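Long-range contacts in fibronectin type-III domain-containing protein (Caldanaerobacter subterraneus subsp. tengcongensis, PDB 7JGU), which is of unknown function, but includes a fibronectin type III-like domain whose natural form is extremely heat-stable, in part through surface salt bridges: residues F10-I15 / V83-T88; D19-L24 / Y57-S62. One frame throughout, in Å; residues are numbered along the deposited sequence.

Contact 1. Residues F10-I15 / V83-T88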
# COMPACT_ATOMS: atom_id res chain seq x y z
N PHE A 10 4.75 7.03 -0.83
CA PHE A 10 3.70 6.08 -0.44
C PHE A 10 2.90 6.71 0.68
O PHE A 10 3.43 6.94 1.77
CB PHE A 10 4.33 4.77 0.01
CG PHE A 10 3.34 3.70 0.41
CD1 PHE A 10 2.09 3.64 -0.14
CD2 PHE A 10 3.71 2.74 1.33
CE1 PHE A 10 1.21 2.63 0.24
CE2 PHE A 10 2.85 1.76 1.71
CZ PHE A 10 1.61 1.69 1.14
N TRP A 11 1.65 7.04 0.40
CA TRP A 11 0.78 7.73 1.32
C TRP A 11 -0.51 6.96 1.48
O TRP A 11 -1.03 6.36 0.54
CB TRP A 11 0.45 9.12 0.77
CG TRP A 11 1.67 9.96 0.53
CD1 TRP A 11 2.83 9.96 1.26
CD2 TRP A 11 1.88 10.89 -0.53
NE1 TRP A 11 3.72 10.84 0.73
CE2 TRP A 11 3.18 11.43 -0.38
CE3 TRP A 11 1.09 11.32 -1.61
CZ2 TRP A 11 3.70 12.38 -1.25
CZ3 TRP A 11 1.62 12.27 -2.47
CH2 TRP A 11 2.91 12.79 -2.29
N VAL A 12 -1.05 7.01 2.69
CA VAL A 12 -2.31 6.37 3.03
C VAL A 12 -3.25 7.51 3.38
O VAL A 12 -2.98 8.25 4.33
CB VAL A 12 -2.13 5.39 4.19
CG1 VAL A 12 -3.46 4.76 4.58
CG2 VAL A 12 -1.12 4.32 3.85
N GLU A 13 -4.32 7.66 2.61
CA GLU A 13 -5.16 8.84 2.65
C GLU A 13 -6.58 8.47 3.03
O GLU A 13 -7.09 7.40 2.68
CB GLU A 13 -5.16 9.55 1.29
CG GLU A 13 -3.81 10.17 0.91
CD GLU A 13 -3.71 10.50 -0.56
OE1 GLU A 13 -4.76 10.49 -1.23
OE2 GLU A 13 -2.59 10.75 -1.04
N SER A 14 -7.21 9.37 3.77
CA SER A 14 -8.60 9.21 4.14
C SER A 14 -9.49 9.51 2.95
O SER A 14 -9.09 10.22 2.01
CB SER A 14 -8.94 10.17 5.28
OG SER A 14 -8.92 11.51 4.82
N ILE A 15 -10.68 8.94 2.98
CA ILE A 15 -11.73 9.23 2.00
C ILE A 15 -12.80 9.99 2.75
O ILE A 15 -13.21 9.55 3.84
CB ILE A 15 -12.28 7.92 1.41
CG1 ILE A 15 -11.20 7.26 0.54
CG2 ILE A 15 -13.51 8.14 0.59
CD1 ILE A 15 -11.07 5.78 0.74
N VAL A 83 8.46 -0.66 1.43
CA VAL A 83 8.26 0.64 2.05
C VAL A 83 6.92 0.60 2.76
O VAL A 83 6.00 -0.09 2.33
CB VAL A 83 8.31 1.81 1.05
CG1 VAL A 83 9.62 1.78 0.34
CG2 VAL A 83 7.18 1.72 0.05
N THR A 84 6.81 1.33 3.87
CA THR A 84 5.58 1.32 4.65
C THR A 84 5.00 2.72 4.81
O THR A 84 5.69 3.72 4.68
CB THR A 84 5.75 0.67 6.04
OG1 THR A 84 6.71 1.42 6.80
CG2 THR A 84 6.19 -0.78 5.92
N ALA A 85 3.71 2.75 5.12
CA ALA A 85 3.00 3.99 5.38
C ALA A 85 1.78 3.66 6.23
O ALA A 85 1.30 2.53 6.21
CB ALA A 85 2.57 4.68 4.09
N SER A 86 1.28 4.66 6.95
CA SER A 86 0.20 4.44 7.89
C SER A 86 -0.82 5.56 7.81
O SER A 86 -0.50 6.68 7.42
CB SER A 86 0.72 4.44 9.34
OG SER A 86 1.63 3.40 9.58
N SER A 87 -2.04 5.25 8.24
CA SER A 87 -3.03 6.27 8.55
C SER A 87 -4.10 5.63 9.44
O SER A 87 -4.00 4.47 9.83
CB SER A 87 -3.65 6.92 7.32
OG SER A 87 -4.38 8.09 7.70
N THR A 88 -5.10 6.41 9.78
CA THR A 88 -6.17 5.90 10.61
C THR A 88 -7.51 6.12 9.93
O THR A 88 -7.67 7.02 9.10
CB THR A 88 -6.20 6.55 12.00
OG1 THR A 88 -6.72 7.88 11.90
CG2 THR A 88 -4.80 6.59 12.62
O HOH W 1 5.84 6.10 3.07
O HOH W 2 0.49 7.87 5.02
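The carbonyl oxygens of Phe10 and Thr84 share one water, which donates a hydrogen bond to each; it lies 2.9 Å from Phe10 O. Further along, a second water accepts from Val12 N and, 2.9 Å from Ser86 O, donates to that carbonyl. No direct hydrogen bond joins 10-15 to 83-88. The two strands run nearly parallel, 17° apart, as edge strands of the two facing sheets of the fibronectin type III sandwich: 11-15 bonds to 21-25, and 83-88 to 66-75. Toward the core the contact is apolar. With CG swung anti to the backbone N (chi1 -179°), the Phe10 ring reaches inward, where Phe69 and Leu71 also touch it. Ala85 CB sits over one face of the Phe10 ring, 3.9 Å from its centroid and offset toward the rim, a CH-pi contact. Replacing Phe10 by an alanine would probably strip the methyl of Ala85 of its aromatic cover and open a gap against Phe69 and Leu71. Val12 divides its branches: CG2 meets Ala85 CB at 3.7 Å, while CG1 presses tightly on Ser87 CB at 3.5 Å. Neighbouring edge strands of a sandwich are thus joined here by apolar side-chain contacts on the inner side and water-bridged backbone outside, which leaves each strand's direct backbone pairing to its own sheet.

Contact 2. Residues D19-L24 / Y57-S62. Unlike the reference sequence in segment 19-24: Leu23 (reference Arg).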
# COMPACT_ATOMS: atom_id res chain seq x y z
N ASP A 19 -15.24 5.83 7.09
CA ASP A 19 -14.38 5.26 8.12
C ASP A 19 -14.08 3.78 7.90
O ASP A 19 -13.57 3.12 8.81
CB ASP A 19 -14.99 5.47 9.51
CG ASP A 19 -15.23 6.94 9.83
OD1 ASP A 19 -14.48 7.80 9.33
OD2 ASP A 19 -16.18 7.23 10.59
N HIS A 20 -14.39 3.26 6.72
CA HIS A 20 -14.20 1.85 6.42
C HIS A 20 -13.25 1.62 5.25
O HIS A 20 -13.11 0.48 4.80
CB HIS A 20 -15.55 1.22 6.10
CG HIS A 20 -16.44 1.11 7.28
ND1 HIS A 20 -17.31 2.11 7.66
CD2 HIS A 20 -16.57 0.13 8.21
CE1 HIS A 20 -17.96 1.74 8.75
NE2 HIS A 20 -17.53 0.54 9.10
N THR A 21 -12.62 2.67 4.75
CA THR A 21 -11.83 2.58 3.53
C THR A 21 -10.65 3.51 3.68
O THR A 21 -10.77 4.58 4.27
CB THR A 21 -12.66 3.06 2.32
OG1 THR A 21 -13.96 2.47 2.35
CG2 THR A 21 -11.96 2.72 1.03
N LEU A 22 -9.52 3.11 3.10
CA LEU A 22 -8.36 3.97 2.96
C LEU A 22 -7.87 3.91 1.52
O LEU A 22 -7.97 2.86 0.87
CB LEU A 22 -7.23 3.55 3.90
CG LEU A 22 -7.51 3.81 5.38
CD1 LEU A 22 -6.46 3.12 6.26
CD2 LEU A 22 -7.56 5.30 5.66
N LEU A 23 -7.34 5.03 1.04
CA LEU A 23 -6.80 5.13 -0.31
C LEU A 23 -5.29 5.17 -0.23
O LEU A 23 -4.71 6.08 0.36
CB LEU A 23 -7.33 6.37 -1.00
CG LEU A 23 -6.75 6.63 -2.39
CD1 LEU A 23 -6.99 5.47 -3.33
CD2 LEU A 23 -7.36 7.88 -2.98
N LEU A 24 -4.66 4.15 -0.75
CA LEU A 24 -3.21 4.10 -0.83
C LEU A 24 -2.77 4.64 -2.18
O LEU A 24 -3.36 4.33 -3.21
CB LEU A 24 -2.75 2.65 -0.73
CG LEU A 24 -2.70 2.05 0.67
CD1 LEU A 24 -4.01 2.22 1.43
CD2 LEU A 24 -2.30 0.59 0.60
N TYR A 57 -7.75 1.26 -3.35
CA TYR A 57 -8.68 1.42 -2.24
C TYR A 57 -8.73 0.14 -1.42
O TYR A 57 -9.06 -0.92 -1.94
CB TYR A 57 -10.09 1.71 -2.76
CG TYR A 57 -10.29 3.10 -3.28
CD1 TYR A 57 -10.66 4.13 -2.43
CD2 TYR A 57 -10.13 3.38 -4.62
CE1 TYR A 57 -10.86 5.40 -2.91
CE2 TYR A 57 -10.33 4.64 -5.11
CZ TYR A 57 -10.70 5.65 -4.24
OH TYR A 57 -10.91 6.92 -4.72
N VAL A 58 -8.35 0.23 -0.15
CA VAL A 58 -8.46 -0.88 0.77
C VAL A 58 -9.77 -0.71 1.52
O VAL A 58 -9.98 0.29 2.20
CB VAL A 58 -7.26 -0.97 1.73
CG1 VAL A 58 -7.43 -2.12 2.69
CG2 VAL A 58 -5.97 -1.08 0.93
N THR A 59 -10.64 -1.69 1.37
CA THR A 59 -12.01 -1.58 1.83
C THR A 59 -12.25 -2.52 3.00
O THR A 59 -11.39 -3.32 3.38
CB THR A 59 -12.99 -1.94 0.71
OG1 THR A 59 -12.71 -3.28 0.28
CG2 THR A 59 -12.85 -1.00 -0.46
N ASN A 60 -13.44 -2.40 3.58
CA ASN A 60 -13.89 -3.26 4.68
C ASN A 60 -12.96 -3.18 5.88
O ASN A 60 -12.72 -4.18 6.57
CB ASN A 60 -14.12 -4.69 4.20
CG ASN A 60 -15.23 -4.77 3.17
OD1 ASN A 60 -16.23 -4.06 3.26
ND2 ASN A 60 -15.05 -5.62 2.17
N LEU A 61 -12.48 -1.98 6.16
CA LEU A 61 -11.68 -1.71 7.34
C LEU A 61 -12.57 -1.34 8.52
O LEU A 61 -13.74 -0.99 8.35
CB LEU A 61 -10.69 -0.58 7.05
CG LEU A 61 -9.68 -0.89 5.94
CD1 LEU A 61 -8.81 0.31 5.71
CD2 LEU A 61 -8.85 -2.12 6.26
N SER A 62 -12.00 -1.41 9.71
CA SER A 62 -12.72 -1.04 10.92
C SER A 62 -12.52 0.44 11.23
O SER A 62 -11.43 0.97 11.02
CB SER A 62 -12.21 -1.86 12.09
OG SER A 62 -12.54 -3.23 11.93
O HOH W 3 -15.17 -0.04 2.45
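Strand 21-24 and the end of strand 55-58 run antiparallel, and the chain beyond Val58 turns so that Leu61 comes beside His20. Leu22 and Val58 form a hydrogen-bonded pair: Leu22 N donates to Val58 O at 3.0 Å, in the carbonyl plane, and Val58 N returns a bond of 2.8 Å to Leu22 O, nearly along the C=O axis with a C=O...N angle of 169°. Leu23 and Tyr57 follow as a non-hydrogen-bonded pair. A third bond, Leu61 N to His20 O, is 2.9 Å long, but its donor stands 37° out of the carbonyl plane, consistent with Leu61 lying beyond the strand. Between these bonds Thr21 CA makes a CA-H...O contact of 3.2 Å with Val58 O. The ladder belongs to the three-stranded sheet of the fibronectin type III sandwich, in which 21-25 is the central strand and 55-58 an edge. On one face Leu23, a leucine where the reference sequence has arginine, sets CD1 squarely over the centre of the Tyr57 ring, 3.7 Å from the centroid and 5° off the normal, a CH-pi contact. Thr21 CG2 meets the same ring at the CD1 edge. Thr21 OG1 hydrogen-bonds with Asn18 OD1 and accepts from a water that itself accepts from Asn60 N. On the other face Leu22 turns to the core and crosses Leu61, from the loop after Val58, at about a right angle; the CD1 methyls of Leu22 and Leu61 are 3.7 Å apart, and both side chains touch Tyr67 of the opposite sheet. Both methyls of Leu24 lie against Val58 CG2.

Contacts 1 and 2, centred about 10 Å apart, meet in the three-stranded sheet, where strand 11-15 of contact 1 lies beside strand 21-25 of contact 2. Glu13 N is 2.8 Å from Leu23 O, a probable hydrogen bond that joins the two strands. On the outer side Ile15 CD1 packs against Tyr57 CD1 at 3.6 Å and also touches Thr21. On the inner side Val12 touches Leu22, and both reach Phe69 of the opposite sheet. Strand 11-15 is thus the member shared by the sheet pairing and the cross-sandwich contact, and through it and 21-25 the edge strand 55-58 is linked to 83-88.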